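Local coordinates for putative NADH-depentdent flavin oxidoreductase (Cupriavidus metallidurans, PDB 5OCS), which is an ene-reductase of the Old Yellow Enzyme family that uses FMN and probably takes its reducing equivalents from a nicotinamide coenzyme, at residues Glu56-Ser61 with Val97-Ala102; Gly174-Gly179 with Pro227-Val232; Phe210-Phe215 with Lys255-Ala260; Ser259-Val264 with Pro296-Gly301. All blocks are in the same frame, centred on the assembly; numbering follows the deposited sequence.

Contact 1: residues Glu56-Ser61 with Val97-Ala102; sequences EATAVS and VTIQLA
T58 and V60 are tied to Q100 and A102 by three backbone hydrogen bonds of a parallel strand pair. T58 N donates to Q100 O at 2.8 Å. A102 N donates to T58 O at 3.0 Å. V60 N donates to A102 O, where the strand 52-59 has already given way to a loop.

The packing is tight around T58 and A57. I99 CD1 lies 3.4 Å from T58 OG1, and the two side chains cross at about a right angle. The first torsion of T58 (chi1 -65°) sets OG1 beside its own backbone N, where it donates to E56 O. A57 CB meets A102 CB at 3.7 Å. V60 rests on A102 O, with V60 CG1 3.6 Å away. Its apolar contact with L101 is looser, V60 CG1 lying 4.2 Å from L101 CB.

The side with water is at Q100. Its chain is extended and brings OE1 within 3.1 Å of A57 CB. OE1 and A57 N are badly aligned for a direct bond; a water links them, accepting from A57 N and donating to Q100 OE1 at 2.8 Å. Q100 NE2 is held by E176. A57 and Q100 are FMN-binding residues in this protein, although no FMN is bound to this chain.

Helix 76-92 links the two strands as a beta-alpha-beta unit, and its L82 packs on I99. F160 and D159 of helix 150-169 cover V60. Strand 175-179 continues the barrel beyond 96-102.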
loop_
_atom_site.group_PDB
_atom_site.type_symbol
_atom_site.label_atom_id
_atom_site.label_comp_id
_atom_site.label_asym_id
_atom_site.label_seq_id
_atom_site.Cartn_x
_atom_site.Cartn_y
_atom_site.Cartn_z
ATOM N N GLU D 56 0.655 -15.139 -4.110
ATOM C CA GLU D 56 -0.462 -15.810 -4.724
ATOM C C GLU D 56 -0.083 -17.072 -5.508
ATOM O O GLU D 56 1.056 -17.251 -5.940
ATOM C CB GLU D 56 -1.166 -14.882 -5.715
ATOM C CG GLU D 56 -0.363 -14.552 -6.952
ATOM C CD GLU D 56 -0.965 -13.393 -7.737
ATOM O OE1 GLU D 56 -1.919 -13.621 -8.523
ATOM O OE2 GLU D 56 -0.476 -12.261 -7.557
ATOM N N ALA D 57 -1.094 -17.874 -5.767
ATOM C CA ALA D 57 -0.961 -19.055 -6.612
ATOM C C ALA D 57 -0.186 -18.754 -7.881
ATOM O O ALA D 57 -0.625 -17.962 -8.762
ATOM C CB ALA D 57 -2.346 -19.622 -6.964
ATOM N N THR D 58 0.986 -19.365 -7.981
ATOM C CA THR D 58 1.877 -19.129 -9.064
ATOM C C THR D 58 1.977 -20.389 -9.924
ATOM O O THR D 58 2.427 -21.434 -9.454
ATOM C CB THR D 58 3.241 -18.716 -8.498
ATOM O OG1 THR D 58 3.073 -17.450 -7.832
ATOM C CG2 THR D 58 4.280 -18.560 -9.610
ATOM N N ALA D 59 1.521 -20.266 -11.168
ATOM C CA ALA D 59 1.388 -21.398 -12.085
ATOM C C ALA D 59 2.744 -21.985 -12.437
ATOM O O ALA D 59 3.689 -21.259 -12.782
ATOM C CB ALA D 59 0.646 -20.967 -13.345
ATOM N N VAL D 60 2.834 -23.311 -12.352
ATOM C CA VAL D 60 4.015 -24.042 -12.759
ATOM C C VAL D 60 4.133 -24.228 -14.289
ATOM O O VAL D 60 5.187 -24.647 -14.765
ATOM C CB VAL D 60 4.158 -25.395 -11.981
ATOM C CG1 VAL D 60 4.173 -25.139 -10.469
ATOM C CG2 VAL D 60 3.037 -26.383 -12.355
ATOM N N SER D 61 3.089 -23.902 -15.033
ATOM C CA SER D 61 3.087 -24.010 -16.495
ATOM C C SER D 61 1.957 -23.160 -16.953
ATOM O O SER D 61 1.037 -22.885 -16.188
ATOM C CB SER D 61 2.871 -25.476 -16.926
ATOM O OG SER D 61 1.620 -25.992 -16.491
ATOM N N VAL D 97 9.296 -13.842 2.853
ATOM C CA VAL D 97 8.590 -13.918 1.581
ATOM C C VAL D 97 8.621 -15.349 1.107
ATOM O O VAL D 97 9.679 -15.889 0.887
ATOM C CB VAL D 97 9.166 -12.941 0.555
ATOM C CG1 VAL D 97 8.402 -13.039 -0.734
ATOM C CG2 VAL D 97 9.064 -11.528 1.100
ATOM N N THR D 98 7.434 -15.925 0.894
ATOM C CA THR D 98 7.268 -17.297 0.420
ATOM C C THR D 98 6.301 -17.282 -0.754
ATOM O O THR D 98 5.672 -16.251 -1.050
ATOM C CB THR D 98 6.736 -18.208 1.546
ATOM O OG1 THR D 98 5.442 -17.762 2.003
ATOM C CG2 THR D 98 7.749 -18.157 2.739
ATOM N N ILE D 99 6.118 -18.419 -1.404
ATOM C CA ILE D 99 5.306 -18.457 -2.608
ATOM C C ILE D 99 4.482 -19.739 -2.667
ATOM O O ILE D 99 4.946 -20.804 -2.283
ATOM C CB ILE D 99 6.167 -18.307 -3.882
ATOM C CG1 ILE D 99 5.302 -18.019 -5.113
ATOM C CG2 ILE D 99 7.136 -19.510 -4.096
ATOM C CD1 ILE D 99 6.109 -17.429 -6.243
ATOM N N GLN D 100 3.257 -19.620 -3.142
ATOM C CA GLN D 100 2.366 -20.780 -3.375
ATOM C C GLN D 100 2.517 -21.240 -4.811
ATOM O O GLN D 100 2.248 -20.479 -5.753
ATOM C CB GLN D 100 0.920 -20.398 -3.073
ATOM C CG GLN D 100 -0.026 -21.564 -3.146
ATOM C CD GLN D 100 -1.447 -21.125 -3.050
ATOM O OE1 GLN D 100 -1.973 -20.487 -3.971
ATOM N NE2 GLN D 100 -2.107 -21.504 -1.965
ATOM N N LEU D 101 3.060 -22.444 -5.010
ATOM C CA LEU D 101 3.167 -22.993 -6.341
ATOM C C LEU D 101 1.903 -23.814 -6.610
ATOM O O LEU D 101 1.446 -24.581 -5.742
ATOM C CB LEU D 101 4.413 -23.850 -6.445
ATOM C CG LEU D 101 5.759 -23.158 -6.401
ATOM C CD1 LEU D 101 6.844 -24.211 -6.617
ATOM C CD2 LEU D 101 5.890 -22.023 -7.426
ATOM N N ALA D 102 1.384 -23.684 -7.822
ATOM C CA ALA D 102 0.028 -24.105 -8.130
ATOM C C ALA D 102 -0.117 -24.673 -9.529
ATOM O O ALA D 102 0.639 -24.385 -10.429
ATOM C CB ALA D 102 -0.908 -22.925 -7.961
HETATM O O HOH W 1 -3.754 -18.337 -4.088
#

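Contact 2: residues Gly174-Gly179 with Pro227-Val232; sequences GIEVHG and PVWMRV
The indole of W229 carries I175 O and E176 over one face. I175 O sits 3.4 Å above the ring plane, and E176 CB lies over the rim. E176 CA makes a CH-pi contact with the five-membered ring, 4.0 Å from its centroid. The guanidinium of R231 meets E176 at its edge, with OE2 near its plane. The H178 and R231 side chains lie side by side, pointing the same way, with ring and guanidinium planes 22° apart.

The E176 carboxylate bridges W229 and R231. OE1 accepts from W229 NE1 at 2.8 Å through its anti lone pair. OE2 takes R231 NH1 at 2.9 Å through its syn lone pair, in a salt bridge with the two planes at 90°. H263 also binds OE1 and Q100 binds OE2, so four partners fix this buried carboxylate. The network probably helps to position R231, an FMN-binding residue, whose NH2 also hydrogen-bonds a citric acid molecule, probably from the crystallisation liquor.

Backbone bonds of the parallel pair join the strands, such as V177 N to W229 O at 2.8 Å. V228 and M230 point to the other side of the sheet, against F215 of helix 204-221. Strands 96-102 and 262-265 flank the pair in the barrel.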
loop_
_atom_site.group_PDB
_atom_site.type_symbol
_atom_site.label_atom_id
_atom_site.label_comp_id
_atom_site.label_asym_id
_atom_site.label_seq_id
_atom_site.Cartn_x
_atom_site.Cartn_y
_atom_site.Cartn_z
ATOM N N GLY D 174 10.506 -19.834 1.072
ATOM C CA GLY D 174 9.700 -20.985 1.358
ATOM C C GLY D 174 8.689 -21.245 0.262
ATOM O O GLY D 174 8.368 -20.353 -0.534
ATOM N N ILE D 175 8.185 -22.477 0.222
ATOM C CA ILE D 175 7.191 -22.842 -0.802
ATOM C C ILE D 175 5.978 -23.516 -0.156
ATOM O O ILE D 175 6.096 -24.451 0.654
ATOM C CB ILE D 175 7.748 -23.803 -1.865
ATOM C CG1 ILE D 175 8.786 -23.089 -2.763
ATOM C CG2 ILE D 175 6.626 -24.340 -2.779
ATOM C CD1 ILE D 175 9.511 -24.003 -3.709
ATOM N N GLU D 176 4.808 -23.021 -0.507
ATOM C CA GLU D 176 3.548 -23.691 -0.192
ATOM C C GLU D 176 3.057 -24.405 -1.430
ATOM O O GLU D 176 2.804 -23.779 -2.474
ATOM C CB GLU D 176 2.513 -22.670 0.280
ATOM C CG GLU D 176 1.125 -23.278 0.485
ATOM C CD GLU D 176 0.179 -22.365 1.232
ATOM O OE1 GLU D 176 0.475 -22.011 2.395
ATOM O OE2 GLU D 176 -0.874 -22.024 0.638
ATOM N N VAL D 177 2.950 -25.730 -1.353
ATOM C CA VAL D 177 2.492 -26.485 -2.520
ATOM C C VAL D 177 0.976 -26.514 -2.358
ATOM O O VAL D 177 0.434 -26.881 -1.305
ATOM C CB VAL D 177 3.049 -27.935 -2.518
ATOM C CG1 VAL D 177 2.421 -28.748 -3.622
ATOM C CG2 VAL D 177 4.567 -27.907 -2.665
ATOM N N HIS D 178 0.290 -26.122 -3.405
ATOM C CA HIS D 178 -1.151 -25.944 -3.350
ATOM C C HIS D 178 -1.866 -27.275 -3.574
ATOM O O HIS D 178 -1.971 -27.722 -4.694
ATOM C CB HIS D 178 -1.595 -24.915 -4.383
ATOM C CG HIS D 178 -2.943 -24.310 -4.114
ATOM N ND1 HIS D 178 -3.851 -24.842 -3.220
ATOM C CD2 HIS D 178 -3.533 -23.202 -4.625
ATOM C CE1 HIS D 178 -4.939 -24.092 -3.197
ATOM N NE2 HIS D 178 -4.766 -23.085 -4.034
ATOM N N GLY D 179 -2.364 -27.848 -2.493
ATOM C CA GLY D 179 -3.174 -29.090 -2.522
ATOM C C GLY D 179 -4.648 -28.899 -2.219
ATOM O O GLY D 179 -5.331 -29.861 -1.893
ATOM N N PRO D 227 11.949 -23.807 4.270
ATOM C CA PRO D 227 10.753 -24.643 4.500
ATOM C C PRO D 227 9.918 -24.860 3.241
ATOM O O PRO D 227 9.805 -23.983 2.405
ATOM C CB PRO D 227 9.944 -23.826 5.537
ATOM C CG PRO D 227 10.340 -22.396 5.256
ATOM C CD PRO D 227 11.828 -22.509 4.952
ATOM N N VAL D 228 9.338 -26.041 3.149
ATOM C CA VAL D 228 8.389 -26.372 2.125
ATOM C C VAL D 228 7.235 -27.044 2.861
ATOM O O VAL D 228 7.447 -27.886 3.765
ATOM C CB VAL D 228 8.979 -27.332 1.082
ATOM C CG1 VAL D 228 7.912 -27.803 0.072
ATOM C CG2 VAL D 228 10.149 -26.716 0.401
ATOM N N TRP D 229 6.017 -26.701 2.464
ATOM C CA TRP D 229 4.824 -27.249 3.101
ATOM C C TRP D 229 3.693 -27.374 2.087
ATOM O O TRP D 229 3.890 -27.089 0.905
ATOM C CB TRP D 229 4.438 -26.419 4.332
ATOM C CG TRP D 229 3.911 -25.045 4.060
ATOM C CD1 TRP D 229 2.612 -24.665 3.889
ATOM C CD2 TRP D 229 4.682 -23.845 3.943
ATOM N NE1 TRP D 229 2.533 -23.317 3.670
ATOM C CE2 TRP D 229 3.794 -22.795 3.698
ATOM C CE3 TRP D 229 6.041 -23.572 3.987
ATOM C CZ2 TRP D 229 4.228 -21.481 3.526
ATOM C CZ3 TRP D 229 6.459 -22.267 3.842
ATOM C CH2 TRP D 229 5.577 -21.254 3.580
ATOM N N MET D 230 2.546 -27.857 2.536
ATOM C CA MET D 230 1.384 -27.984 1.659
ATOM C C MET D 230 0.173 -27.316 2.249
ATOM O O MET D 230 -0.055 -27.336 3.473
ATOM C CB MET D 230 1.056 -29.473 1.387
ATOM C CG MET D 230 0.035 -29.700 0.275
ATOM S SD MET D 230 -0.227 -31.459 -0.090
ATOM C CE MET D 230 1.300 -31.820 -0.891
ATOM N N ARG D 231 -0.661 -26.816 1.339
ATOM C CA ARG D 231 -1.967 -26.278 1.647
ATOM C C ARG D 231 -2.975 -27.379 1.420
ATOM O O ARG D 231 -2.974 -27.961 0.349
ATOM C CB ARG D 231 -2.272 -25.115 0.689
ATOM C CG ARG D 231 -3.629 -24.453 0.861
ATOM C CD ARG D 231 -3.772 -23.734 2.190
ATOM N NE ARG D 231 -4.836 -22.721 2.113
ATOM C CZ ARG D 231 -4.713 -21.481 1.635
ATOM N NH1 ARG D 231 -3.538 -20.998 1.278
ATOM N NH2 ARG D 231 -5.791 -20.710 1.576
ATOM N N VAL D 232 -3.820 -27.655 2.430
ATOM C CA VAL D 232 -4.771 -28.769 2.361
ATOM C C VAL D 232 -6.148 -28.296 2.743
ATOM O O VAL D 232 -6.298 -27.516 3.682
ATOM C CB VAL D 232 -4.365 -29.914 3.317
ATOM C CG1 VAL D 232 -5.352 -31.085 3.221
ATOM C CG2 VAL D 232 -2.938 -30.411 3.022
#

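Contact 3: residues Phe210-Phe215 with Lys255-Ala260; sequences FPLEVF and KARGSA
R257 reaches from the end of helix 244-256 across L212 and F215 of helix 204-221. Its CB lies 4.0 Å from F215 CE2. The chain is then extended from CG to NE. CD passes 4.2 Å from L212 CD2, and NE comes near L212 CD1 while making a salt bridge to E253. At the tip, L212 CB sits over one face of the guanidinium, 3.6 Å from R257 NH1. R257 NH2 is 4.0 Å from L212 CD1. NH1 also makes a salt bridge to D216, one residue beyond the 210-215 segment. The L212 and R257 side chains cross at about a right angle.

A Schellman motif ends helix 244-256 here. G258 is its C-prime residue, with positive phi (86°). G258 N bonds K255 O, and S259 N bonds L254 O. The turn leads the chain from this outer helix of the TIM barrel toward strand 262-265, and F215 packs against it. R257 O lies in the plane of the F215 ring at its edge, 3.5 Å from F215 CE2. F215 CZ lies 3.6 Å from S259 CB. With OG anti to the backbone N (chi1 -164°), the S259 hydroxyl donates to A261 O, and it has a weak bond to V228 O.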
loop_
_atom_site.group_PDB
_atom_site.type_symbol
_atom_site.label_atom_id
_atom_site.label_comp_id
_atom_site.label_asym_id
_atom_site.label_seq_id
_atom_site.Cartn_x
_atom_site.Cartn_y
_atom_site.Cartn_z
ATOM N N PHE D 210 0.197 -39.051 -5.857
ATOM C CA PHE D 210 0.735 -38.018 -6.745
ATOM C C PHE D 210 0.968 -36.688 -6.019
ATOM O O PHE D 210 2.072 -36.103 -6.170
ATOM C CB PHE D 210 -0.135 -37.838 -7.976
ATOM C CG PHE D 210 0.396 -36.822 -8.972
ATOM C CD1 PHE D 210 1.665 -36.975 -9.552
ATOM C CD2 PHE D 210 -0.326 -35.677 -9.273
ATOM C CE1 PHE D 210 2.153 -36.057 -10.473
ATOM C CE2 PHE D 210 0.158 -34.744 -10.212
ATOM C CZ PHE D 210 1.399 -34.937 -10.807
ATOM N N PRO D 211 -0.014 -36.207 -5.205
ATOM C CA PRO D 211 0.295 -35.027 -4.384
ATOM C C PRO D 211 1.588 -35.172 -3.534
ATOM O O PRO D 211 2.395 -34.227 -3.440
ATOM C CB PRO D 211 -0.931 -34.904 -3.470
ATOM C CG PRO D 211 -2.033 -35.383 -4.371
ATOM C CD PRO D 211 -1.459 -36.517 -5.158
ATOM N N LEU D 212 1.786 -36.358 -2.941
ATOM C CA LEU D 212 3.008 -36.602 -2.177
ATOM C C LEU D 212 4.247 -36.712 -3.064
ATOM O O LEU D 212 5.324 -36.274 -2.622
ATOM C CB LEU D 212 2.843 -37.795 -1.228
ATOM C CG LEU D 212 1.859 -37.499 -0.096
ATOM C CD1 LEU D 212 1.528 -38.770 0.670
ATOM C CD2 LEU D 212 2.341 -36.438 0.855
ATOM N N GLU D 213 4.126 -37.244 -4.281
ATOM C CA GLU D 213 5.257 -37.222 -5.261
ATOM C C GLU D 213 5.674 -35.788 -5.574
ATOM O O GLU D 213 6.865 -35.456 -5.646
ATOM C CB GLU D 213 4.931 -37.928 -6.562
ATOM C CG GLU D 213 4.875 -39.450 -6.389
ATOM C CD GLU D 213 4.377 -40.162 -7.595
ATOM O OE1 GLU D 213 4.015 -39.482 -8.582
ATOM O OE2 GLU D 213 4.357 -41.421 -7.564
ATOM N N VAL D 214 4.672 -34.936 -5.765
ATOM C CA VAL D 214 4.948 -33.537 -6.120
ATOM C C VAL D 214 5.622 -32.867 -4.950
ATOM O O VAL D 214 6.685 -32.204 -5.137
ATOM C CB VAL D 214 3.668 -32.780 -6.528
ATOM C CG1 VAL D 214 3.944 -31.291 -6.776
ATOM C CG2 VAL D 214 3.128 -33.404 -7.788
ATOM N N PHE D 215 5.038 -33.019 -3.752
ATOM C CA PHE D 215 5.633 -32.452 -2.552
ATOM C C PHE D 215 7.084 -32.930 -2.416
ATOM O O PHE D 215 7.991 -32.119 -2.158
ATOM C CB PHE D 215 4.886 -32.824 -1.278
ATOM C CG PHE D 215 5.620 -32.440 -0.056
ATOM C CD1 PHE D 215 5.506 -31.158 0.457
ATOM C CD2 PHE D 215 6.493 -33.330 0.541
ATOM C CE1 PHE D 215 6.251 -30.774 1.535
ATOM C CE2 PHE D 215 7.240 -32.950 1.626
ATOM C CZ PHE D 215 7.112 -31.667 2.132
ATOM N N LYS D 255 4.461 -34.727 7.447
ATOM C CA LYS D 255 5.428 -34.675 8.544
ATOM C C LYS D 255 6.572 -35.677 8.369
ATOM O O LYS D 255 7.742 -35.327 8.524
ATOM C CB LYS D 255 4.733 -34.887 9.872
ATOM C CG LYS D 255 5.672 -34.824 11.055
ATOM C CD LYS D 255 4.926 -34.684 12.349
ATOM C CE LYS D 255 5.895 -34.678 13.534
ATOM N NZ LYS D 255 5.181 -34.120 14.712
ATOM N N ALA D 256 6.246 -36.911 8.016
ATOM C CA ALA D 256 7.259 -37.955 7.805
ATOM C C ALA D 256 8.148 -37.661 6.608
ATOM O O ALA D 256 9.307 -38.080 6.563
ATOM C CB ALA D 256 6.582 -39.306 7.594
ATOM N N ARG D 257 7.637 -36.911 5.637
ATOM C CA ARG D 257 8.411 -36.549 4.483
ATOM C C ARG D 257 9.097 -35.178 4.607
ATOM O O ARG D 257 9.590 -34.680 3.646
ATOM C CB ARG D 257 7.527 -36.618 3.239
ATOM C CG ARG D 257 7.148 -38.069 2.890
ATOM C CD ARG D 257 6.026 -38.126 1.895
ATOM N NE ARG D 257 5.375 -39.446 1.863
ATOM C CZ ARG D 257 5.240 -40.221 0.787
ATOM N NH1 ARG D 257 5.702 -39.859 -0.402
ATOM N NH2 ARG D 257 4.601 -41.380 0.901
ATOM N N GLY D 258 9.147 -34.597 5.787
ATOM C CA GLY D 258 9.946 -33.378 5.970
ATOM C C GLY D 258 9.247 -32.079 5.625
ATOM O O GLY D 258 9.907 -31.044 5.501
ATOM N N SER D 259 7.930 -32.103 5.471
ATOM C CA SER D 259 7.157 -30.839 5.519
ATOM C C SER D 259 7.427 -29.982 6.737
ATOM O O SER D 259 7.538 -30.488 7.853
ATOM C CB SER D 259 5.653 -31.108 5.429
ATOM O OG SER D 259 4.995 -29.880 5.109
ATOM N N ALA D 260 7.565 -28.669 6.540
ATOM C CA ALA D 260 7.755 -27.728 7.627
ATOM C C ALA D 260 6.480 -27.374 8.383
ATOM O O ALA D 260 6.533 -26.893 9.512
ATOM C CB ALA D 260 8.392 -26.450 7.095
#

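Contact 4: residues Ser259-Val264 with Pro296-Gly301; sequences SAAVHV and PTMAVG
Strand 262-265 meets strand 297-300 as neighbouring parallel strands of the eight-stranded barrel, with H263 against M298 on the inner side. M298 SD lies over one face of the H263 imidazole, 4.3 Å from its centroid and 24° off the ring normal, a Met-aromatic contact. The M298 chain leaves with CG beside its backbone N (chi1 -46°) and stays extended; the M298 and H263 side chains cross at about a right angle. M298 CB also packs 3.7 Å from H263 CD2. V300 CG2 approaches H263 NE2 at 3.7 Å. The ring is held by hydrogen bonds at both nitrogens, ND1 to E176 and NE2 to S322, which fix its rotation.

Four backbone bonds join the strands. V262 N donates to P296 O, and M298 N to V262 O. V264 N gives to M298 O at 2.8 Å. V300 N to V264 O is longer, at 3.2 Å. A water then donates to both V264 O and V300 O. On the outer side V264 CG2 meets T297 CG2 at 4.2 Å, in the layer facing helix 284-293.

Adjacent parallel strands closing an eight-stranded barrel, with inward residues such as H263 near the FMN-binding residues, are typical of the TIM-barrel fold of this flavoprotein family.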
loop_
_atom_site.group_PDB
_atom_site.type_symbol
_atom_site.label_atom_id
_atom_site.label_comp_id
_atom_site.label_asym_id
_atom_site.label_seq_id
_atom_site.Cartn_x
_atom_site.Cartn_y
_atom_site.Cartn_z
ATOM N N SER D 259 7.930 -32.103 5.471
ATOM C CA SER D 259 7.157 -30.839 5.519
ATOM C C SER D 259 7.427 -29.982 6.737
ATOM O O SER D 259 7.538 -30.488 7.853
ATOM C CB SER D 259 5.653 -31.108 5.429
ATOM O OG SER D 259 4.995 -29.880 5.109
ATOM N N ALA D 260 7.565 -28.669 6.540
ATOM C CA ALA D 260 7.755 -27.728 7.627
ATOM C C ALA D 260 6.480 -27.374 8.383
ATOM O O ALA D 260 6.533 -26.893 9.512
ATOM C CB ALA D 260 8.392 -26.450 7.095
ATOM N N ALA D 261 5.334 -27.578 7.727
ATOM C CA ALA D 261 4.071 -27.153 8.241
ATOM C C ALA D 261 2.966 -27.829 7.477
ATOM O O ALA D 261 3.188 -28.551 6.501
ATOM C CB ALA D 261 3.943 -25.624 8.134
ATOM N N VAL D 262 1.757 -27.552 7.913
ATOM C CA VAL D 262 0.579 -27.763 7.077
ATOM C C VAL D 262 -0.350 -26.548 7.212
ATOM O O VAL D 262 -0.569 -26.012 8.312
ATOM C CB VAL D 262 -0.120 -29.119 7.389
ATOM C CG1 VAL D 262 -0.673 -29.128 8.786
ATOM C CG2 VAL D 262 -1.247 -29.399 6.397
ATOM N N HIS D 263 -0.874 -26.077 6.074
ATOM C CA HIS D 263 -1.752 -24.938 6.055
ATOM C C HIS D 263 -3.137 -25.472 5.755
ATOM O O HIS D 263 -3.364 -26.012 4.666
ATOM C CB HIS D 263 -1.268 -23.964 4.970
ATOM C CG HIS D 263 -1.935 -22.627 4.991
ATOM N ND1 HIS D 263 -1.514 -21.586 4.176
ATOM C CD2 HIS D 263 -2.948 -22.127 5.733
ATOM C CE1 HIS D 263 -2.265 -20.521 4.406
ATOM N NE2 HIS D 263 -3.147 -20.823 5.335
ATOM N N VAL D 264 -4.048 -25.314 6.705
ATOM C CA VAL D 264 -5.341 -26.024 6.685
ATOM C C VAL D 264 -6.418 -25.032 6.314
ATOM O O VAL D 264 -6.645 -24.076 7.049
ATOM C CB VAL D 264 -5.651 -26.648 8.055
ATOM C CG1 VAL D 264 -7.018 -27.313 8.068
ATOM C CG2 VAL D 264 -4.548 -27.636 8.476
ATOM N N PRO D 296 3.826 -27.705 12.747
ATOM C CA PRO D 296 3.377 -26.310 12.763
ATOM C C PRO D 296 2.136 -26.162 11.857
ATOM O O PRO D 296 2.182 -26.600 10.702
ATOM C CB PRO D 296 4.583 -25.569 12.174
ATOM C CG PRO D 296 5.735 -26.375 12.638
ATOM C CD PRO D 296 5.285 -27.800 12.560
ATOM N N THR D 297 1.053 -25.646 12.404
ATOM C CA THR D 297 -0.232 -25.697 11.748
ATOM C C THR D 297 -0.652 -24.281 11.479
ATOM O O THR D 297 -0.902 -23.500 12.396
ATOM C CB THR D 297 -1.261 -26.420 12.622
ATOM O OG1 THR D 297 -0.772 -27.743 12.862
ATOM C CG2 THR D 297 -2.596 -26.469 11.956
ATOM N N MET D 298 -0.719 -23.934 10.207
ATOM C CA MET D 298 -1.255 -22.644 9.814
ATOM C C MET D 298 -2.729 -22.825 9.507
ATOM O O MET D 298 -3.066 -23.753 8.838
ATOM C CB MET D 298 -0.588 -22.102 8.542
ATOM C CG MET D 298 0.906 -22.185 8.465
ATOM S SD MET D 298 1.445 -21.268 6.950
ATOM C CE MET D 298 3.192 -21.663 6.944
ATOM N N ALA D 299 -3.588 -21.963 10.004
ATOM C CA ALA D 299 -4.997 -22.057 9.761
ATOM C C ALA D 299 -5.478 -20.829 9.012
ATOM O O ALA D 299 -5.161 -19.695 9.392
ATOM C CB ALA D 299 -5.739 -22.151 11.064
ATOM N N VAL D 300 -6.259 -21.071 7.960
ATOM C CA VAL D 300 -7.017 -19.991 7.315
ATOM C C VAL D 300 -7.981 -19.458 8.335
ATOM O O VAL D 300 -8.780 -20.239 8.929
ATOM C CB VAL D 300 -7.807 -20.489 6.120
ATOM C CG1 VAL D 300 -8.720 -19.376 5.595
ATOM C CG2 VAL D 300 -6.862 -20.935 5.020
ATOM N N GLY D 301 -7.867 -18.164 8.599
ATOM C CA GLY D 301 -8.710 -17.461 9.531
ATOM C C GLY D 301 -9.638 -16.506 8.798
ATOM O O GLY D 301 -9.195 -15.409 8.363
HETATM O O HOH W 2 -8.772 -23.237 8.990
#

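Contacts 1, 2 and 4 are strand pairs of one barrel, and contact 3 lies in its outer layer. Contacts 1 and 2, centres about 9 Å apart, touch where neighbouring strands 96-102 and 175-179 pair, with I99 O and E176 N 2.8 Å apart, a probable hydrogen bond. The centres of contacts 2 and 4 are also about 9 Å apart, joined inside the barrel by E176 OE1 and H263 ND1 at 2.7 Å. Contacts 3 and 4 share S259 and A260. A260 N reaches V228 O of contact 2. FMN-binding A57, Q100 and R231 fall in contacts 1 and 2. H263 and V300 bring contact 4 close to that site; contact 3 is farther, its S259 side chain about 10 Å from that of R231.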